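Exopolygalacturonase (Yersinia enterocolitica, PDB 2UVF) hydrolyses pectin's polygalacturonic acid chain from its end as a family 28 glycoside hydrolase, seen here with digalacturonic acid bound. Local coordinates at residues A[288-293]-A[371-376]; A[397-402]-A[430-435]; A[458-463]-A[487-492]. All blocks are in the same frame, centred on the assembly; numbering follows the deposited sequence.

Contact 1: A[288-293]-A[371-376]. With NI (nickel (II) ion), chain K; SO4 (sulfate ion), chain G.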
# COMPACT_ATOMS: atom_id res chain seq x y z
N ARG A 288 16.48 -6.62 13.80
CA ARG A 288 15.81 -5.44 14.36
C ARG A 288 14.57 -5.93 15.10
O ARG A 288 14.11 -7.04 14.86
CB ARG A 288 15.44 -4.46 13.25
CG ARG A 288 16.66 -3.93 12.48
CD ARG A 288 16.27 -2.74 11.69
NE ARG A 288 17.34 -2.33 10.81
CZ ARG A 288 17.20 -1.44 9.83
NH1 ARG A 288 16.01 -0.88 9.63
NH2 ARG A 288 18.24 -1.10 9.07
N SER A 289 14.07 -5.13 16.04
CA SER A 289 12.87 -5.53 16.78
C SER A 289 11.59 -5.13 16.02
O SER A 289 11.48 -3.99 15.55
CB SER A 289 12.88 -4.88 18.16
OG SER A 289 12.23 -3.62 18.12
N LEU A 290 10.66 -6.07 15.89
CA LEU A 290 9.30 -5.78 15.39
C LEU A 290 8.25 -5.98 16.48
O LEU A 290 8.26 -7.02 17.15
CB LEU A 290 8.93 -6.73 14.25
CG LEU A 290 9.50 -6.45 12.89
CD1 LEU A 290 9.10 -7.59 12.00
CD2 LEU A 290 8.96 -5.12 12.37
N PRO A 291 7.31 -5.00 16.63
CA PRO A 291 6.17 -5.20 17.53
C PRO A 291 5.18 -6.21 16.97
O PRO A 291 4.99 -6.27 15.75
CB PRO A 291 5.50 -3.81 17.59
CG PRO A 291 5.83 -3.19 16.28
CD PRO A 291 7.28 -3.66 16.01
N GLN A 292 4.56 -6.98 17.87
CA GLN A 292 3.57 -7.97 17.47
C GLN A 292 2.27 -7.67 18.21
O GLN A 292 2.26 -7.59 19.43
CB GLN A 292 4.07 -9.37 17.83
CG GLN A 292 5.46 -9.70 17.22
CD GLN A 292 5.35 -10.15 15.79
OE1 GLN A 292 5.50 -9.35 14.85
NE2 GLN A 292 5.08 -11.42 15.60
N TYR A 293 1.18 -7.48 17.46
CA TYR A 293 -0.11 -7.14 18.03
C TYR A 293 -1.02 -8.35 17.97
O TYR A 293 -0.93 -9.18 17.04
CB TYR A 293 -0.69 -5.92 17.31
CG TYR A 293 0.19 -4.70 17.46
CD1 TYR A 293 0.29 -4.03 18.69
CD2 TYR A 293 0.99 -4.24 16.39
CE1 TYR A 293 1.12 -2.94 18.86
CE2 TYR A 293 1.83 -3.12 16.54
CZ TYR A 293 1.89 -2.49 17.78
OH TYR A 293 2.69 -1.38 17.95
N ILE A 371 6.99 3.07 7.35
CA ILE A 371 7.28 1.80 7.99
C ILE A 371 5.98 1.36 8.67
O ILE A 371 5.51 2.02 9.58
CB ILE A 371 8.51 1.96 8.96
CG1 ILE A 371 9.77 2.38 8.16
CG2 ILE A 371 8.75 0.71 9.77
CD1 ILE A 371 10.78 3.17 8.96
N HIS A 372 5.36 0.27 8.18
CA HIS A 372 4.10 -0.24 8.73
C HIS A 372 4.43 -1.43 9.61
O HIS A 372 4.97 -2.40 9.13
CB HIS A 372 3.11 -0.67 7.61
CG HIS A 372 3.06 0.29 6.47
ND1 HIS A 372 2.11 1.29 6.38
CD2 HIS A 372 3.90 0.47 5.42
CE1 HIS A 372 2.35 2.02 5.30
NE2 HIS A 372 3.43 1.55 4.70
N GLN A 373 4.13 -1.32 10.89
CA GLN A 373 4.38 -2.39 11.83
C GLN A 373 3.08 -2.65 12.61
O GLN A 373 2.88 -2.15 13.73
CB GLN A 373 5.54 -2.00 12.77
CG GLN A 373 6.88 -1.61 12.09
CD GLN A 373 7.91 -1.12 13.12
OE1 GLN A 373 7.54 -0.53 14.14
NE2 GLN A 373 9.18 -1.37 12.86
N THR A 374 2.20 -3.44 12.00
CA THR A 374 0.83 -3.60 12.50
C THR A 374 0.41 -5.07 12.49
O THR A 374 -0.77 -5.36 12.56
CB THR A 374 -0.19 -2.77 11.68
OG1 THR A 374 -0.33 -3.31 10.36
CG2 THR A 374 0.24 -1.31 11.56
N TYR A 375 1.38 -5.98 12.41
CA TYR A 375 1.11 -7.40 12.51
C TYR A 375 0.84 -7.67 13.97
O TYR A 375 1.62 -7.20 14.80
CB TYR A 375 2.32 -8.23 12.04
CG TYR A 375 2.06 -9.71 12.04
CD1 TYR A 375 1.43 -10.31 10.96
CD2 TYR A 375 2.44 -10.52 13.11
CE1 TYR A 375 1.16 -11.66 10.94
CE2 TYR A 375 2.20 -11.88 13.08
CZ TYR A 375 1.56 -12.43 11.99
OH TYR A 375 1.28 -13.79 11.94
N ASP A 376 -0.24 -8.37 14.31
CA ASP A 376 -1.24 -8.90 13.38
C ASP A 376 -2.63 -8.30 13.71
O ASP A 376 -3.57 -9.03 14.00
CB ASP A 376 -1.29 -10.43 13.49
CG ASP A 376 -1.98 -11.07 12.32
OD1 ASP A 376 -2.23 -12.30 12.38
OD2 ASP A 376 -2.29 -10.36 11.34
NI NI K . -3.04 -10.84 9.42
S SO4 G . 12.05 -1.53 10.11
O1 SO4 G . 12.37 -0.15 9.72
O2 SO4 G . 13.22 -2.12 10.74
O3 SO4 G . 10.92 -1.62 11.03
O4 SO4 G . 11.69 -2.26 8.90
O HOH W 1 4.63 -5.59 12.90
O HOH W 2 -2.60 -12.94 9.89
O HOH W 3 -0.78 -10.33 8.72
O HOH W 4 -5.32 -11.25 10.35

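Contact 2: A[397-402]-A[430-435]. With NI (nickel (II) ion), chain K; ADA (alpha-D-galactopyranuronic acid), chain C.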
# COMPACT_ATOMS: atom_id res chain seq x y z
N PHE A 397 8.38 -0.10 4.01
CA PHE A 397 8.50 -1.41 4.66
C PHE A 397 7.08 -1.83 5.10
O PHE A 397 6.40 -1.05 5.74
CB PHE A 397 9.46 -1.33 5.86
CG PHE A 397 9.53 -2.59 6.71
CD1 PHE A 397 10.51 -3.56 6.48
CD2 PHE A 397 8.64 -2.79 7.77
CE1 PHE A 397 10.58 -4.69 7.27
CE2 PHE A 397 8.70 -3.93 8.56
CZ PHE A 397 9.67 -4.88 8.31
N PHE A 398 6.65 -3.03 4.75
CA PHE A 398 5.29 -3.53 5.13
C PHE A 398 5.41 -4.78 6.00
O PHE A 398 6.00 -5.76 5.59
CB PHE A 398 4.41 -3.86 3.91
CG PHE A 398 3.96 -2.66 3.13
CD1 PHE A 398 2.77 -2.00 3.45
CD2 PHE A 398 4.71 -2.20 2.05
CE1 PHE A 398 2.36 -0.88 2.72
CE2 PHE A 398 4.29 -1.10 1.32
CZ PHE A 398 3.12 -0.44 1.65
N ASP A 399 4.84 -4.70 7.21
CA ASP A 399 4.60 -5.86 8.09
C ASP A 399 3.23 -5.57 8.74
O ASP A 399 3.12 -4.82 9.72
CB ASP A 399 5.73 -5.99 9.13
CG ASP A 399 5.77 -7.33 9.80
OD1 ASP A 399 6.05 -8.33 9.11
OD2 ASP A 399 5.54 -7.40 11.04
N THR A 400 2.17 -6.14 8.16
CA THR A 400 0.83 -5.63 8.39
C THR A 400 -0.10 -6.73 8.90
O THR A 400 0.16 -7.90 8.71
CB THR A 400 0.26 -4.98 7.08
OG1 THR A 400 0.26 -5.94 6.03
CG2 THR A 400 1.11 -3.78 6.63
N GLY A 401 -1.19 -6.32 9.55
CA GLY A 401 -2.18 -7.25 10.06
C GLY A 401 -3.07 -7.79 8.97
O GLY A 401 -3.64 -8.86 9.14
N ASP A 402 -3.16 -7.07 7.85
CA ASP A 402 -3.98 -7.49 6.71
C ASP A 402 -3.24 -7.26 5.40
O ASP A 402 -2.00 -7.42 5.34
CB ASP A 402 -5.33 -6.75 6.72
CG ASP A 402 -6.46 -7.59 6.14
OD1 ASP A 402 -6.55 -7.66 4.90
OD2 ASP A 402 -7.23 -8.19 6.92
N TYR A 430 9.66 -3.16 0.32
CA TYR A 430 9.89 -4.46 0.95
C TYR A 430 8.62 -4.94 1.68
O TYR A 430 8.19 -4.32 2.64
CB TYR A 430 11.05 -4.36 1.91
CG TYR A 430 11.50 -5.66 2.52
CD1 TYR A 430 12.39 -6.49 1.86
CD2 TYR A 430 11.06 -6.05 3.79
CE1 TYR A 430 12.82 -7.69 2.45
CE2 TYR A 430 11.46 -7.21 4.37
CZ TYR A 430 12.35 -8.04 3.71
OH TYR A 430 12.78 -9.21 4.33
N PHE A 431 8.03 -6.03 1.22
CA PHE A 431 6.84 -6.58 1.87
C PHE A 431 7.30 -7.71 2.77
O PHE A 431 7.98 -8.62 2.29
CB PHE A 431 5.82 -7.09 0.85
CG PHE A 431 5.38 -6.05 -0.14
CD1 PHE A 431 4.23 -5.30 0.09
CD2 PHE A 431 6.12 -5.81 -1.30
CE1 PHE A 431 3.82 -4.32 -0.82
CE2 PHE A 431 5.72 -4.84 -2.22
CZ PHE A 431 4.56 -4.09 -1.99
N ARG A 432 7.02 -7.62 4.06
CA ARG A 432 7.25 -8.73 4.96
C ARG A 432 5.91 -9.45 5.13
O ARG A 432 5.33 -9.86 4.15
CB ARG A 432 7.88 -8.29 6.29
CG ARG A 432 8.64 -9.40 7.02
CD ARG A 432 9.38 -8.86 8.24
NE ARG A 432 9.89 -9.92 9.09
CZ ARG A 432 9.16 -10.63 9.95
NH1 ARG A 432 9.73 -11.59 10.68
NH2 ARG A 432 7.85 -10.39 10.09
N MET A 433 5.40 -9.59 6.35
CA MET A 433 4.11 -10.26 6.53
C MET A 433 2.93 -9.40 6.12
O MET A 433 3.02 -8.17 6.11
CB MET A 433 3.96 -10.85 7.95
CG MET A 433 5.06 -11.84 8.24
SD MET A 433 4.95 -12.88 9.65
CE MET A 433 3.38 -13.70 9.39
N GLY A 434 1.85 -10.07 5.75
CA GLY A 434 0.62 -9.40 5.32
C GLY A 434 -0.15 -10.35 4.44
O GLY A 434 0.39 -11.36 4.03
N HIS A 435 -1.40 -10.03 4.15
CA HIS A 435 -2.30 -10.96 3.49
C HIS A 435 -2.11 -10.95 1.99
O HIS A 435 -2.68 -11.78 1.28
CB HIS A 435 -3.77 -10.62 3.83
CG HIS A 435 -4.17 -10.93 5.24
ND1 HIS A 435 -3.26 -11.05 6.27
CD2 HIS A 435 -5.39 -11.11 5.79
CE1 HIS A 435 -3.90 -11.31 7.39
NE2 HIS A 435 -5.20 -11.33 7.13
NI NI K . -3.04 -10.84 9.42
C1 ADA C . -9.57 -7.44 4.27
C2 ADA C . -9.92 -6.00 4.70
C3 ADA C . -11.43 -5.98 5.04
C4 ADA C . -12.16 -6.07 3.69
C5 ADA C . -11.79 -7.44 3.08
C6 ADA C . -12.41 -7.61 1.68
O1 ADA C . -9.94 -8.45 5.26
O2 ADA C . -9.11 -5.53 5.76
O3 ADA C . -11.82 -4.86 5.86
O4 ADA C . -11.60 -5.05 2.82
O5 ADA C . -10.31 -7.65 3.03
O6B ADA C . -11.79 -7.14 0.70
O6A ADA C . -13.51 -8.21 1.60
O HOH W 5 5.58 -9.86 12.12
O HOH W 3 -0.78 -10.33 8.72
O HOH W 2 -2.60 -12.94 9.89
O HOH W 4 -5.32 -11.25 10.35

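Contact 3: A[458-463]-A[487-492]. With SO4 (sulfate ion), chain E.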
# COMPACT_ATOMS: atom_id res chain seq x y z
N MET A 458 9.47 -9.42 -1.70
CA MET A 458 8.51 -9.94 -0.72
C MET A 458 9.13 -11.10 0.05
O MET A 458 9.62 -12.06 -0.56
CB MET A 458 7.24 -10.43 -1.41
CG MET A 458 6.43 -9.39 -2.11
SD MET A 458 7.17 -8.80 -3.65
CE MET A 458 5.76 -7.89 -4.25
N TYR A 459 9.09 -11.02 1.37
CA TYR A 459 9.61 -12.07 2.23
C TYR A 459 8.60 -12.37 3.32
O TYR A 459 8.30 -11.50 4.11
CB TYR A 459 10.97 -11.63 2.83
CG TYR A 459 11.53 -12.62 3.82
CD1 TYR A 459 11.84 -13.92 3.43
CD2 TYR A 459 11.74 -12.26 5.14
CE1 TYR A 459 12.34 -14.86 4.37
CE2 TYR A 459 12.26 -13.16 6.07
CZ TYR A 459 12.56 -14.45 5.68
OH TYR A 459 13.03 -15.33 6.61
N LEU A 460 8.05 -13.59 3.33
CA LEU A 460 7.08 -14.11 4.34
C LEU A 460 5.63 -13.66 4.14
O LEU A 460 4.72 -14.07 4.91
CB LEU A 460 7.51 -13.86 5.80
CG LEU A 460 8.85 -14.43 6.29
CD1 LEU A 460 9.12 -13.90 7.69
CD2 LEU A 460 8.91 -15.94 6.25
N THR A 461 5.41 -12.84 3.11
CA THR A 461 4.07 -12.33 2.76
C THR A 461 3.19 -13.53 2.40
O THR A 461 3.73 -14.56 2.00
CB THR A 461 4.16 -11.35 1.56
OG1 THR A 461 5.45 -10.72 1.57
CG2 THR A 461 3.05 -10.28 1.62
N ASP A 462 1.87 -13.43 2.52
CA ASP A 462 0.99 -14.55 2.19
C ASP A 462 0.96 -14.81 0.68
O ASP A 462 1.04 -15.96 0.22
CB ASP A 462 -0.44 -14.34 2.73
CG ASP A 462 -0.55 -14.54 4.23
OD1 ASP A 462 0.48 -14.80 4.87
OD2 ASP A 462 -1.67 -14.42 4.77
N ILE A 463 0.82 -13.73 -0.09
CA ILE A 463 0.52 -13.80 -1.50
C ILE A 463 1.24 -12.63 -2.16
O ILE A 463 1.34 -11.57 -1.57
CB ILE A 463 -1.06 -13.79 -1.76
CG1 ILE A 463 -1.71 -15.03 -1.13
CG2 ILE A 463 -1.39 -13.74 -3.25
CD1 ILE A 463 -3.24 -14.99 -1.00
N MET A 487 10.58 -12.89 -4.68
CA MET A 487 9.81 -13.31 -3.53
C MET A 487 10.35 -14.58 -2.89
O MET A 487 10.84 -15.47 -3.57
CB MET A 487 8.34 -13.51 -3.92
CG MET A 487 7.79 -12.41 -4.84
SD MET A 487 5.98 -12.31 -4.82
CE MET A 487 5.45 -13.50 -6.00
N ARG A 488 10.27 -14.66 -1.56
CA ARG A 488 10.86 -15.79 -0.84
C ARG A 488 9.99 -16.16 0.35
O ARG A 488 9.57 -15.29 1.11
CB ARG A 488 12.30 -15.46 -0.40
CG ARG A 488 12.91 -16.42 0.61
CD ARG A 488 14.42 -16.37 0.68
NE ARG A 488 14.92 -17.73 0.95
CZ ARG A 488 15.34 -18.14 2.14
NH1 ARG A 488 15.37 -17.29 3.16
NH2 ARG A 488 15.74 -19.40 2.31
N ASP A 489 9.72 -17.45 0.51
CA ASP A 489 9.00 -17.94 1.68
C ASP A 489 7.58 -17.36 1.79
O ASP A 489 7.10 -17.08 2.89
CB ASP A 489 9.79 -17.67 2.97
CG ASP A 489 11.06 -18.50 3.06
OD1 ASP A 489 11.22 -19.46 2.31
OD2 ASP A 489 11.90 -18.20 3.92
N LEU A 490 6.89 -17.24 0.66
CA LEU A 490 5.50 -16.85 0.66
C LEU A 490 4.73 -17.85 1.50
O LEU A 490 5.04 -19.03 1.49
CB LEU A 490 4.95 -16.80 -0.77
CG LEU A 490 5.46 -15.68 -1.68
CD1 LEU A 490 4.71 -15.76 -2.98
CD2 LEU A 490 5.28 -14.31 -1.02
N ALA A 491 3.75 -17.37 2.27
CA ALA A 491 3.05 -18.26 3.20
C ALA A 491 1.90 -19.01 2.55
O ALA A 491 1.49 -20.06 3.05
CB ALA A 491 2.58 -17.50 4.46
N LYS A 492 1.36 -18.50 1.44
CA LYS A 492 0.25 -19.20 0.78
C LYS A 492 0.46 -19.45 -0.70
O LYS A 492 0.69 -20.59 -1.12
CB LYS A 492 -1.08 -18.46 0.98
CG LYS A 492 -1.57 -18.27 2.40
CD LYS A 492 -3.02 -17.71 2.33
CE LYS A 492 -3.58 -17.32 3.71
NZ LYS A 492 -3.19 -18.24 4.82
S SO4 E . 16.64 -22.12 -0.02
O1 SO4 E . 17.15 -20.75 0.05
O2 SO4 E . 17.69 -23.03 0.43
O3 SO4 E . 15.47 -22.26 0.85
O4 SO4 E . 16.29 -22.45 -1.41

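Contact 1: A[288-293]-A[371-376]
Beside the nickel site, Y293 at the end of strand 289-293 is bonded through its backbone to the Y375-D376 corner. Y293 N donates to Y375 O at 2.7 Å, in the carbonyl plane and on a lone pair. D376 N gives a bond back to Y293 O at 2.9 Å. The peptide between Y375 and D376 is cis, so its C=O and N-H lie on the same side and one residue can use both. D376 turns its CG away from the backbone N (chi1 -164°), and OD2 binds nickel at 2.1 Å. G401 O and three waters also bind the ion, and one of these waters donates to D376 OD1.

Strand 371-373 is a rung of the right-handed parallel beta-helix, between strands 348-350 and 397-399. Strand 289-293 pairs antiparallel with 280-283 and packs against this coil. The Y293 ring presents its edge to Q373 O, with CE2 3.2 Å away. Q373 lies extended beyond CG and crosses P291 at about a right angle, its CB 3.7 Å from P291 CG. Its OE1 is held by R350 NE, while NE2 makes a weak bond to a sulfate, probably from the crystallisation liquor, whose O2 accepts from R288 NH1 at 3.2 Å. A water donates to P291 O at 3.0 Å and weakly accepts from Y375 N.

Contact 2: A[397-402]-A[430-435]
F398 and F431 sit in register on neighbouring parallel strands, tied by two backbone hydrogen bonds: F398 N to Y430 O at 2.9 Å, and R432 N to F398 O. Past the strands, T400 N continues the pairing with M433 O, coming from above the carbonyl plane.

Two acceptors are gripped twice. D399 OD1 takes R432 NH2 at 2.9 Å, a salt bridge on the syn side, and M433 N at 3.1 Å on the anti side, from opposite faces of the carboxylate. R432 NE has a second acid, E285. D402 O likewise receives T400 OG1 on one face and H435 N, 2.9 Å away, on the other.

F398 and F431 are nearly parallel (9°) but slid apart, with CD2 of F398 3.7 Å from CE1 of F431. F397 and Y430 meet rim to rim. H435 lays its ring face on D402 CA, 3.7 Å from the centroid, a CH-pi contact.

G401 O binds nickel, and D402 OD2 accepts a bond from galacturonic acid O1 at 3.2 Å. One coil brings Gly-Asp-Asp (G401-D402-D403) to the cleft and the next brings G434-H435 of the Gly-His-Gly sequence, as is characteristic of family 28 glycoside hydrolases.

Contact 3: A[458-463]-A[487-492]
Y459 and R488, paired on adjacent strands and so on the same face, both hold CG anti to the backbone N (chi1 176° and 167°), which lays the two side chains alongside each other. These strands are adjacent rungs of the parallel beta-helix, and the two side chains run out from it together. The aliphatic part of R488 lies alongside the tyrosine, CG 3.9 Å from Y459 CD1, and the guanidinium plane is turned to within 2° of the ring plane. D489 brings OD2 to the ring's edge, 3.4 Å from Y459 CE1; the same oxygen lies over a face of the R488 guanidinium, a long contact of charges alone. Further out, R488 NH2 donates to two oxygens of a sulfate, the nearer being O1 at 3.0 Å. The other face of the sheet carries M458 and M487, buried side by side with SD of M458 3.9 Å from CG of M487.

The backbone holds this register through R488 N to M458 O at 2.9 Å and L460 N to R488 O at 3.2 Å. The two segments then turn the corner of their coils together, L460 and D489 each adopting positive phi, and L460 CA-H faces D489 O. Beyond the bend A491 N donates to T461 O at 2.8 Å, and K492 N bonds D462 O. T461 OG1 itself reaches back to R432 O on the preceding coil. K492 runs beside D462, and NZ halts 4.1 Å from D462 OD2, beyond salt-bridge range.

How the contacts relate
The three contacts follow one another along the beta-helix. Contacts 1 and 2, with centres about 9 Å apart, share a seam where T374 N lies 2.8 Å from D399 O, a probable hydrogen bond. They also share the nickel ion: 371-376 supplies D376 and 397-402 supplies G401. Contacts 2 and 3 meet on the next coil, F431 O lying 2.8 Å from Y459 N, a probable hydrogen bond. Inside the solenoid this gives a continuous row, H372 on F398, F398 on F431 and F431 on M458. Contacts 1 and 3 do not touch, their nearest atoms being about 7 Å apart. D402 of contact 2 reaches the sugar, whereas the side chains of D376 and D462 stay about 10 Å from a galacturonic acid.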